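Local coordinates for protein 4-oxalmesaconate hydratase (Pseudomonas putida, PDB 5CGZ) that catalyses the zinc-dependent hydration of 4-carboxy-2-hydroxymuconate (the enol of oxalomesaconate) to 4-carboxy-4-hydroxy-2-oxoadipate, the third step of gallate degradation, at residues E166-T176 with N221-S230; R63-L74 with K181-Q192. All coordinates share one frame; numbering follows the deposited sequence. Where two conformers were deposited one is given.

Interaction 1 (E166-T176 with N221-S230); sequences EWRPDTFLDIT and NIVYAEGLQS
The carboxylate of D170 reaches across to S230 and holds it at two points: OG of S230 donates to OD1 at 2.7 Å, while the backbone N of S230 meets OD2 at 2.9 Å, both on the syn side and about 20° out of the carboxylate plane. D170 gets there because its CG stands between its own N and carbonyl carbon (chi1 56°), and OG1 of T171 adds a second donor to OD1. Nearby, the Q229 chain and the W167 side chain run alongside each other in opposing senses, amide and indole planes 87° apart. The extended Q229 chain carries OE1 back to N of R168 (3.1 Å), a straight bond whose donor lies above the carbonyl plane, not on a lone pair. The indole edge meets O of G227, with CZ2 3.2 Å away; G227, with no side chain, brings its CA to 3.8 Å from CB of P169 and leaves room for the W167 ring. Strands 171-174 and 225-230 form an antiparallel pair at one end of the chain's mixed sheet, with a classic beta bulge where D170 and T171 both face L228. T171, F172 and L173 also pair with a parallel strand of a second subunit, so the sheet runs on across the interface. L173 and L228 pack on one face, CB to CD2, while the F172 ring lies on the other, with CD1 beside CA of G227. At the far end OG1 of T176 accepts from N of V223 (2.9 Å) and N of Y224 (3.1 Å), and itself donates to OD1 of D174. That same OD1 takes N of T176 in an Asx turn.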
loop_
_atom_site.group_PDB
_atom_site.type_symbol
_atom_site.label_atom_id
_atom_site.label_comp_id
_atom_site.label_asym_id
_atom_site.label_seq_id
_atom_site.Cartn_x
_atom_site.Cartn_y
_atom_site.Cartn_z
ATOM N N GLU A 166 -0.167 -6.925 8.774
ATOM C CA GLU A 166 -0.661 -5.701 8.132
ATOM C C GLU A 166 -2.060 -5.328 8.633
ATOM O O GLU A 166 -2.928 -4.881 7.884
ATOM C CB GLU A 166 -0.644 -5.860 6.612
ATOM C CG GLU A 166 0.778 -6.039 6.064
ATOM C CD GLU A 166 0.813 -6.529 4.623
ATOM O OE1 GLU A 166 0.028 -6.023 3.797
ATOM O OE2 GLU A 166 1.624 -7.432 4.321
ATOM N N TRP A 167 -2.253 -5.498 9.930
ATOM C CA TRP A 167 -3.527 -5.241 10.573
ATOM C C TRP A 167 -3.422 -3.934 11.351
ATOM O O TRP A 167 -2.421 -3.679 12.023
ATOM C CB TRP A 167 -3.871 -6.423 11.483
ATOM C CG TRP A 167 -5.107 -6.316 12.337
ATOM C CD1 TRP A 167 -6.359 -6.794 12.035
ATOM C CD2 TRP A 167 -5.200 -5.758 13.658
ATOM N NE1 TRP A 167 -7.217 -6.559 13.084
ATOM C CE2 TRP A 167 -6.538 -5.926 14.086
ATOM C CE3 TRP A 167 -4.286 -5.141 14.515
ATOM C CZ2 TRP A 167 -6.978 -5.490 15.339
ATOM C CZ3 TRP A 167 -4.729 -4.711 15.761
ATOM C CH2 TRP A 167 -6.062 -4.887 16.160
ATOM N N ARG A 168 -4.440 -3.094 11.235
ATOM C CA ARG A 168 -4.484 -1.839 11.969
ATOM C C ARG A 168 -5.838 -1.711 12.658
ATOM O O ARG A 168 -6.865 -1.840 12.010
ATOM C CB ARG A 168 -4.258 -0.636 11.032
ATOM C CG ARG A 168 -4.424 0.720 11.749
ATOM C CD ARG A 168 -4.290 1.922 10.806
ATOM N NE ARG A 168 -5.482 2.142 9.984
ATOM C CZ ARG A 168 -6.548 2.871 10.342
ATOM N NH1 ARG A 168 -7.561 3.000 9.489
ATOM N NH2 ARG A 168 -6.620 3.469 11.537
ATOM N N PRO A 169 -5.851 -1.448 13.967
ATOM C CA PRO A 169 -7.182 -1.274 14.566
ATOM C C PRO A 169 -7.749 0.091 14.200
ATOM O O PRO A 169 -7.118 1.086 14.525
ATOM C CB PRO A 169 -6.910 -1.383 16.072
ATOM C CG PRO A 169 -5.476 -0.903 16.234
ATOM C CD PRO A 169 -4.751 -1.250 14.932
ATOM N N ASP A 170 -8.882 0.145 13.503
ATOM C CA ASP A 170 -9.538 1.427 13.238
ATOM C C ASP A 170 -10.666 1.634 14.257
ATOM O O ASP A 170 -11.336 2.671 14.273
ATOM C CB ASP A 170 -10.079 1.493 11.799
ATOM C CG ASP A 170 -11.046 0.347 11.473
ATOM O OD1 ASP A 170 -11.951 0.055 12.276
ATOM O OD2 ASP A 170 -10.900 -0.272 10.411
ATOM N N THR A 171 -10.856 0.639 15.116
ATOM C CA THR A 171 -11.925 0.676 16.117
ATOM C C THR A 171 -11.412 0.099 17.431
ATOM O O THR A 171 -10.888 -1.009 17.452
ATOM C CB THR A 171 -13.165 -0.123 15.642
ATOM O OG1 THR A 171 -13.645 0.424 14.411
ATOM C CG2 THR A 171 -14.303 -0.089 16.682
ATOM N N PHE A 172 -11.529 0.856 18.521
ATOM C CA PHE A 172 -11.234 0.317 19.850
ATOM C C PHE A 172 -12.514 0.122 20.641
ATOM O O PHE A 172 -13.316 1.052 20.800
ATOM C CB PHE A 172 -10.287 1.228 20.646
ATOM C CG PHE A 172 -8.870 1.205 20.160
ATOM C CD1 PHE A 172 -8.107 0.052 20.273
ATOM C CD2 PHE A 172 -8.293 2.339 19.607
ATOM C CE1 PHE A 172 -6.788 0.022 19.824
ATOM C CE2 PHE A 172 -6.978 2.325 19.164
ATOM C CZ PHE A 172 -6.225 1.160 19.267
ATOM N N LEU A 173 -12.690 -1.094 21.137
ATOM C CA LEU A 173 -13.824 -1.426 21.982
ATOM C C LEU A 173 -13.377 -1.375 23.438
ATOM O O LEU A 173 -12.479 -2.114 23.832
ATOM C CB LEU A 173 -14.371 -2.814 21.639
ATOM C CG LEU A 173 -15.654 -3.242 22.351
ATOM C CD1 LEU A 173 -16.848 -2.415 21.846
ATOM C CD2 LEU A 173 -15.901 -4.745 22.169
ATOM N N ASP A 174 -13.991 -0.497 24.224
ATOM C CA ASP A 174 -13.655 -0.388 25.641
ATOM C C ASP A 174 -14.264 -1.557 26.395
ATOM O O ASP A 174 -15.479 -1.625 26.565
ATOM C CB ASP A 174 -14.154 0.939 26.219
ATOM C CG ASP A 174 -13.748 1.137 27.673
ATOM O OD1 ASP A 174 -13.106 0.233 28.254
ATOM O OD2 ASP A 174 -14.085 2.200 28.241
ATOM N N ILE A 175 -13.419 -2.477 26.847
ATOM C CA ILE A 175 -13.905 -3.662 27.541
ATOM C C ILE A 175 -13.568 -3.618 29.030
ATOM O O ILE A 175 -13.596 -4.641 29.714
ATOM C CB ILE A 175 -13.320 -4.966 26.938
ATOM C CG1 ILE A 175 -11.798 -5.000 27.105
ATOM C CG2 ILE A 175 -13.734 -5.122 25.471
ATOM C CD1 ILE A 175 -11.209 -6.403 26.903
ATOM N N THR A 176 -13.244 -2.430 29.525
ATOM C CA THR A 176 -12.886 -2.261 30.927
ATOM C C THR A 176 -13.934 -2.880 31.876
ATOM O O THR A 176 -13.585 -3.532 32.859
ATOM C CB THR A 176 -12.712 -0.775 31.268
ATOM O OG1 THR A 176 -11.641 -0.222 30.480
ATOM C CG2 THR A 176 -12.407 -0.608 32.756
ATOM N N ASN A 221 -12.494 6.284 31.975
ATOM C CA ASN A 221 -11.627 5.337 32.658
ATOM C C ASN A 221 -11.360 4.127 31.766
ATOM O O ASN A 221 -11.890 3.046 32.000
ATOM C CB ASN A 221 -12.270 4.909 33.983
ATOM C CG ASN A 221 -11.416 3.925 34.757
ATOM O OD1 ASN A 221 -10.197 4.069 34.827
ATOM N ND2 ASN A 221 -12.054 2.910 35.334
ATOM N N ILE A 222 -10.569 4.319 30.718
ATOM C CA ILE A 222 -10.388 3.257 29.732
ATOM C C ILE A 222 -9.098 2.510 30.034
ATOM O O ILE A 222 -8.003 3.017 29.783
ATOM C CB ILE A 222 -10.376 3.816 28.299
ATOM C CG1 ILE A 222 -11.647 4.642 28.053
ATOM C CG2 ILE A 222 -10.274 2.679 27.299
ATOM C CD1 ILE A 222 -11.678 5.374 26.706
ATOM N N VAL A 223 -9.235 1.314 30.597
ATOM C CA VAL A 223 -8.088 0.567 31.101
ATOM C C VAL A 223 -7.777 -0.643 30.227
ATOM O O VAL A 223 -6.615 -0.956 29.986
ATOM C CB VAL A 223 -8.327 0.087 32.541
ATOM C CG1 VAL A 223 -7.096 -0.674 33.065
ATOM C CG2 VAL A 223 -8.661 1.277 33.447
ATOM N N TYR A 224 -8.828 -1.313 29.764
ATOM C CA TYR A 224 -8.706 -2.490 28.912
ATOM C C TYR A 224 -9.492 -2.272 27.626
ATOM O O TYR A 224 -10.649 -1.842 27.678
ATOM C CB TYR A 224 -9.229 -3.746 29.630
ATOM C CG TYR A 224 -8.520 -4.074 30.930
ATOM C CD1 TYR A 224 -7.356 -4.839 30.934
ATOM C CD2 TYR A 224 -9.017 -3.628 32.146
ATOM C CE1 TYR A 224 -6.704 -5.149 32.113
ATOM C CE2 TYR A 224 -8.371 -3.930 33.342
ATOM C CZ TYR A 224 -7.217 -4.689 33.316
ATOM O OH TYR A 224 -6.579 -4.994 34.492
ATOM N N ALA A 225 -8.885 -2.568 26.478
ATOM C CA ALA A 225 -9.596 -2.417 25.205
ATOM C C ALA A 225 -9.243 -3.543 24.243
ATOM O O ALA A 225 -8.187 -4.162 24.371
ATOM C CB ALA A 225 -9.287 -1.049 24.571
ATOM N N GLU A 226 -10.140 -3.819 23.297
ATOM C CA GLU A 226 -9.833 -4.696 22.172
ATOM C C GLU A 226 -9.810 -3.863 20.886
ATOM O O GLU A 226 -10.662 -2.990 20.685
ATOM C CB GLU A 226 -10.851 -5.843 22.069
ATOM C CG GLU A 226 -10.634 -6.915 23.134
ATOM C CD GLU A 226 -11.719 -8.001 23.168
ATOM O OE1 GLU A 226 -12.744 -7.886 22.454
ATOM O OE2 GLU A 226 -11.536 -8.974 23.932
ATOM N N GLY A 227 -8.811 -4.101 20.046
ATOM C CA GLY A 227 -8.704 -3.405 18.771
ATOM C C GLY A 227 -9.329 -4.241 17.667
ATOM O O GLY A 227 -9.181 -5.470 17.651
ATOM N N LEU A 228 -10.043 -3.578 16.763
ATOM C CA LEU A 228 -10.715 -4.235 15.640
ATOM C C LEU A 228 -10.392 -3.519 14.333
ATOM O O LEU A 228 -10.272 -2.289 14.309
ATOM C CB LEU A 228 -12.238 -4.245 15.829
ATOM C CG LEU A 228 -12.959 -5.060 16.914
ATOM C CD1 LEU A 228 -12.638 -6.532 16.799
ATOM C CD2 LEU A 228 -12.654 -4.541 18.302
ATOM N N GLN A 229 -10.276 -4.272 13.243
ATOM C CA GLN A 229 -10.200 -3.652 11.924
ATOM C C GLN A 229 -11.464 -3.950 11.129
ATOM O O GLN A 229 -11.783 -5.104 10.859
ATOM C CB GLN A 229 -8.966 -4.124 11.143
ATOM C CG GLN A 229 -8.855 -3.426 9.786
ATOM C CD GLN A 229 -7.434 -3.390 9.213
ATOM O OE1 GLN A 229 -6.631 -4.286 9.449
ATOM N NE2 GLN A 229 -7.129 -2.336 8.451
ATOM N N SER A 230 -12.162 -2.890 10.747
ATOM C CA SER A 230 -13.426 -2.978 10.023
ATOM C C SER A 230 -13.247 -3.372 8.581
ATOM O O SER A 230 -12.366 -2.865 7.902
ATOM C CB SER A 230 -14.154 -1.632 10.060
ATOM O OG SER A 230 -14.210 -1.146 11.385
HETATM O O HOH W 1 -4.240 -2.236 7.290
HETATM O O HOH W 2 -9.641 -0.076 8.032
HETATM O O HOH W 3 -14.352 2.523 30.839
#

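Interaction 2 (R63-L74 with K181-Q192); sequences RREEAMAAAEIL and KKYAAIQCMAGQ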
loop_
_atom_site.group_PDB
_atom_site.type_symbol
_atom_site.label_atom_id
_atom_site.label_comp_id
_atom_site.label_asym_id
_atom_site.label_seq_id
_atom_site.Cartn_x
_atom_site.Cartn_y
_atom_site.Cartn_z
ATOM N N ARG A 63 -9.944 -29.506 24.291
ATOM C CA ARG A 63 -10.213 -28.187 23.710
ATOM C C ARG A 63 -11.705 -27.831 23.762
ATOM O O ARG A 63 -12.066 -26.693 24.069
ATOM C CB ARG A 63 -9.724 -28.133 22.261
ATOM C CG ARG A 63 -8.218 -28.250 22.090
ATOM C CD ARG A 63 -7.511 -26.946 22.406
ATOM N NE ARG A 63 -7.115 -26.830 23.808
ATOM C CZ ARG A 63 -5.920 -27.180 24.282
ATOM N NH1 ARG A 63 -4.994 -27.685 23.473
ATOM N NH2 ARG A 63 -5.651 -27.029 25.572
ATOM N N ARG A 64 -12.563 -28.805 23.453
ATOM C CA ARG A 64 -14.012 -28.595 23.471
ATOM C C ARG A 64 -14.486 -28.179 24.864
ATOM O O ARG A 64 -15.290 -27.253 25.012
ATOM C CB ARG A 64 -14.753 -29.865 23.016
ATOM C CG ARG A 64 -16.274 -29.701 22.826
ATOM C CD ARG A 64 -16.985 -31.053 22.519
ATOM N NE ARG A 64 -16.567 -31.678 21.258
ATOM C CZ ARG A 64 -15.784 -32.761 21.157
ATOM N NH1 ARG A 64 -15.320 -33.361 22.247
ATOM N NH2 ARG A 64 -15.463 -33.255 19.963
ATOM N N GLU A 65 -13.982 -28.853 25.890
ATOM C CA GLU A 65 -14.426 -28.569 27.249
ATOM C C GLU A 65 -13.975 -27.178 27.687
ATOM O O GLU A 65 -14.717 -26.457 28.352
ATOM C CB GLU A 65 -13.909 -29.631 28.220
ATOM C CG GLU A 65 -14.863 -29.928 29.372
ATOM C CD GLU A 65 -16.190 -30.519 28.902
ATOM O OE1 GLU A 65 -17.201 -30.353 29.617
ATOM O OE2 GLU A 65 -16.222 -31.148 27.822
ATOM N N GLU A 66 -12.756 -26.801 27.307
ATOM C CA GLU A 66 -12.254 -25.465 27.607
ATOM C C GLU A 66 -13.112 -24.387 26.956
ATOM O O GLU A 66 -13.483 -23.409 27.605
ATOM C CB GLU A 66 -10.808 -25.325 27.143
ATOM C CG GLU A 66 -9.828 -26.136 27.963
ATOM C CD GLU A 66 -8.409 -26.011 27.446
ATOM O OE1 GLU A 66 -8.232 -25.517 26.306
ATOM O OE2 GLU A 66 -7.476 -26.407 28.184
ATOM N N ALA A 67 -13.437 -24.582 25.681
ATOM C CA ALA A 67 -14.207 -23.598 24.928
ATOM C C ALA A 67 -15.604 -23.437 25.515
ATOM O O ALA A 67 -16.108 -22.317 25.662
ATOM C CB ALA A 67 -14.290 -23.991 23.462
ATOM N N MET A 68 -16.227 -24.559 25.866
ATOM C CA MET A 68 -17.556 -24.513 26.468
ATOM C C MET A 68 -17.528 -23.806 27.814
ATOM O O MET A 68 -18.438 -23.043 28.129
ATOM C CB MET A 68 -18.125 -25.916 26.619
ATOM C CG MET A 68 -18.675 -26.473 25.320
ATOM S SD MET A 68 -19.063 -28.224 25.481
ATOM C CE MET A 68 -20.002 -28.490 23.973
ATOM N N ALA A 69 -16.478 -24.044 28.598
ATOM C CA ALA A 69 -16.339 -23.367 29.886
ATOM C C ALA A 69 -16.155 -21.860 29.686
ATOM O O ALA A 69 -16.782 -21.053 30.372
ATOM C CB ALA A 69 -15.169 -23.952 30.679
ATOM N N ALA A 70 -15.305 -21.483 28.733
ATOM C CA ALA A 70 -15.062 -20.067 28.450
ATOM C C ALA A 70 -16.330 -19.381 27.945
ATOM O O ALA A 70 -16.668 -18.273 28.378
ATOM C CB ALA A 70 -13.932 -19.907 27.429
ATOM N N ALA A 71 -17.028 -20.041 27.026
ATOM C CA ALA A 71 -18.258 -19.487 26.469
ATOM C C ALA A 71 -19.289 -19.202 27.557
ATOM O O ALA A 71 -19.974 -18.181 27.518
ATOM C CB ALA A 71 -18.844 -20.428 25.420
ATOM N N GLU A 72 -19.388 -20.117 28.520
ATOM C CA GLU A 72 -20.335 -19.993 29.629
ATOM C C GLU A 72 -20.018 -18.745 30.445
ATOM O O GLU A 72 -20.899 -17.948 30.756
ATOM C CB GLU A 72 -20.292 -21.249 30.518
ATOM C CG GLU A 72 -21.487 -21.429 31.463
ATOM C CD GLU A 72 -21.242 -20.890 32.870
ATOM O OE1 GLU A 72 -20.071 -20.611 33.217
ATOM O OE2 GLU A 72 -22.225 -20.748 33.630
ATOM N N ILE A 73 -18.743 -18.582 30.775
ATOM C CA ILE A 73 -18.268 -17.413 31.516
ATOM C C ILE A 73 -18.533 -16.101 30.768
ATOM O O ILE A 73 -18.956 -15.109 31.366
ATOM C CB ILE A 73 -16.757 -17.516 31.807
ATOM C CG1 ILE A 73 -16.485 -18.636 32.816
ATOM C CG2 ILE A 73 -16.205 -16.169 32.278
ATOM C CD1 ILE A 73 -15.021 -18.962 33.007
ATOM N N LEU A 74 -18.298 -16.102 29.457
ATOM C CA LEU A 74 -18.445 -14.888 28.659
ATOM C C LEU A 74 -19.915 -14.568 28.374
ATOM O O LEU A 74 -20.268 -13.412 28.144
ATOM C CB LEU A 74 -17.666 -15.021 27.346
ATOM C CG LEU A 74 -16.148 -15.192 27.501
ATOM C CD1 LEU A 74 -15.516 -15.557 26.156
ATOM C CD2 LEU A 74 -15.498 -13.929 28.093
ATOM N N LYS A 181 -14.406 -10.931 33.420
ATOM C CA LYS A 181 -14.970 -12.045 32.669
ATOM C C LYS A 181 -13.991 -12.527 31.602
ATOM O O LYS A 181 -13.762 -13.729 31.475
ATOM C CB LYS A 181 -16.308 -11.651 32.034
ATOM C CG LYS A 181 -17.460 -11.618 33.022
ATOM C CD LYS A 181 -18.754 -11.173 32.355
ATOM C CE LYS A 181 -19.945 -11.311 33.305
ATOM N NZ LYS A 181 -21.207 -10.855 32.645
ATOM N N LYS A 182 -13.395 -11.603 30.841
ATOM C CA LYS A 182 -12.471 -12.047 29.801
ATOM C C LYS A 182 -11.311 -12.810 30.427
ATOM O O LYS A 182 -10.887 -13.849 29.916
ATOM C CB LYS A 182 -11.924 -10.887 28.959
ATOM C CG LYS A 182 -10.858 -11.373 27.962
ATOM C CD LYS A 182 -10.431 -10.325 26.938
ATOM C CE LYS A 182 -9.586 -10.994 25.841
ATOM N NZ LYS A 182 -9.241 -10.072 24.713
ATOM N N TYR A 183 -10.803 -12.302 31.540
ATOM C CA TYR A 183 -9.656 -12.943 32.171
ATOM C C TYR A 183 -10.016 -14.304 32.780
ATOM O O TYR A 183 -9.215 -15.244 32.743
ATOM C CB TYR A 183 -9.046 -12.039 33.244
ATOM C CG TYR A 183 -7.759 -12.616 33.782
ATOM C CD1 TYR A 183 -6.633 -12.716 32.968
ATOM C CD2 TYR A 183 -7.677 -13.100 35.085
ATOM C CE1 TYR A 183 -5.452 -13.261 33.443
ATOM C CE2 TYR A 183 -6.497 -13.652 35.569
ATOM C CZ TYR A 183 -5.393 -13.732 34.741
ATOM O OH TYR A 183 -4.227 -14.274 35.212
ATOM N N ALA A 184 -11.216 -14.413 33.343
ATOM C CA ALA A 184 -11.677 -15.705 33.847
ATOM C C ALA A 184 -11.816 -16.702 32.700
ATOM O O ALA A 184 -11.471 -17.874 32.841
ATOM C CB ALA A 184 -12.998 -15.556 34.595
ATOM N N ALA A 185 -12.306 -16.238 31.553
ATOM C CA ALA A 185 -12.382 -17.112 30.381
ATOM C C ALA A 185 -10.975 -17.511 29.932
ATOM O O ALA A 185 -10.719 -18.660 29.571
ATOM C CB ALA A 185 -13.131 -16.427 29.246
ATOM N N ILE A 186 -10.062 -16.546 29.953
ATOM C CA ILE A 186 -8.672 -16.798 29.592
ATOM C C ILE A 186 -8.068 -17.910 30.458
ATOM O O ILE A 186 -7.322 -18.766 29.970
ATOM C CB ILE A 186 -7.839 -15.496 29.709
ATOM C CG1 ILE A 186 -7.931 -14.701 28.402
ATOM C CG2 ILE A 186 -6.384 -15.787 30.043
ATOM C CD1 ILE A 186 -7.176 -13.392 28.445
ATOM N N GLN A 187 -8.413 -17.908 31.744
ATOM C CA GLN A 187 -7.885 -18.910 32.665
ATOM C C GLN A 187 -8.413 -20.323 32.394
ATOM O O GLN A 187 -7.862 -21.293 32.899
ATOM C CB GLN A 187 -8.184 -18.500 34.106
ATOM C CG GLN A 187 -7.301 -17.352 34.571
ATOM C CD GLN A 187 -7.518 -16.985 36.019
ATOM O OE1 GLN A 187 -6.577 -16.981 36.806
ATOM N NE2 GLN A 187 -8.754 -16.653 36.374
ATOM N N CYS A 188 -9.464 -20.444 31.589
ATOM C CA CYS A 188 -9.907 -21.760 31.138
ATOM C C CYS A 188 -8.930 -22.375 30.139
ATOM O O CYS A 188 -8.970 -23.575 29.892
ATOM C CB CYS A 188 -11.294 -21.687 30.497
ATOM S SG CYS A 188 -12.596 -21.196 31.607
ATOM N N MET A 189 -8.065 -21.551 29.552
ATOM C CA MET A 189 -7.072 -22.048 28.602
ATOM C C MET A 189 -5.923 -22.670 29.389
ATOM O O MET A 189 -4.849 -22.070 29.551
ATOM C CB MET A 189 -6.561 -20.934 27.678
ATOM C CG MET A 189 -7.664 -20.126 26.985
ATOM S SD MET A 189 -8.668 -21.078 25.823
ATOM C CE MET A 189 -10.075 -21.503 26.829
ATOM N N ALA A 190 -6.182 -23.877 29.885
ATOM C CA ALA A 190 -5.275 -24.597 30.772
ATOM C C ALA A 190 -3.846 -24.699 30.248
ATOM O O ALA A 190 -3.615 -25.055 29.089
ATOM C CB ALA A 190 -5.827 -25.992 31.038
ATOM N N GLY A 191 -2.895 -24.394 31.128
ATOM C CA GLY A 191 -1.481 -24.546 30.831
ATOM C C GLY A 191 -0.877 -23.477 29.932
ATOM O O GLY A 191 0.275 -23.605 29.507
ATOM N N GLN A 192 -1.627 -22.413 29.650
ATOM C CA GLN A 192 -1.151 -21.408 28.702
ATOM C C GLN A 192 -0.946 -20.040 29.351
ATOM O O GLN A 192 -1.204 -18.995 28.745
ATOM C CB GLN A 192 -2.119 -21.335 27.519
ATOM C CG GLN A 192 -2.308 -22.707 26.869
ATOM C CD GLN A 192 -3.215 -22.699 25.647
ATOM O OE1 GLN A 192 -2.917 -22.051 24.636
ATOM N NE2 GLN A 192 -4.323 -23.441 25.727
HETATM O O HOH W 4 -3.034 -27.292 27.454
HETATM O O HOH W 5 -21.591 -13.640 31.439
HETATM O O HOH W 6 -21.505 -11.173 29.732
#
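Alanines let two helices come close where A70 meets A185: helix 63-74 and helix 181-186 run antiparallel at 168°, their axes only 8.6 Å apart, and CB of A70 lies 4.0 Å from CB of A185. The pair joins the end of helix 56-74, part of the Rossmann-like PIG-L fold, to helix 179-186. Larger side chains close in around this small-residue contact. L74 sets its isobutyl group against the same methyl, with CD2 3.6 Å from CB of A185. I73 divides its work between two branches: CG2, anti to the backbone N, rests against O of K181 and CB of A184, whereas CG1 turns the other way (chi1 -69°) and extends CD1 to SG of C188, 3.6 Å off. C188 is slim enough to sit between I73 and A69, its sulfur also touching CB of A69. M189 points its CB away from the helix, but bends at chi2 (-65°) and chi3, which brings CE back against CB of E66 and CB of A70. At the beginning of the segment, R63 curls back to E66 and grips it side-on, NE and NH2 both reaching OE1 from one face of the carboxylate; NH1 goes to S45. This salt bridge steadies E66, whose extended chain passes O of C188 at CG. Waters tie the extended K181 to O of I73 and O of L74, its NZ also pairing with E27. At the other end, OE2 of E66 takes a weak bond from N of A190 at 3.3 Å, and CB of A190 lies equally near that oxygen.

Interaction 1 and interaction 2 have centres 21 Å apart, yet they touch directly: OE2 of E226, from the strand pair, forms a salt bridge with NZ of K182 at 2.7 Å, and CD1 of I175 packs on CD of K182 at 4.0 Å. Strand 171-174 and helix 179-186 follow one another in the chain, so 166-176 leads from one contact towards the other. Neither supplies a ligand to the zinc, which is bound by H10, D13, E44 and H123. Interaction 2 comes nearer the metal, with the side chain of Q192 about 9 Å from it, than the W167 side chain of interaction 1 does, at about 14 Å; the side chain of R63 is about 7 Å from that of H10.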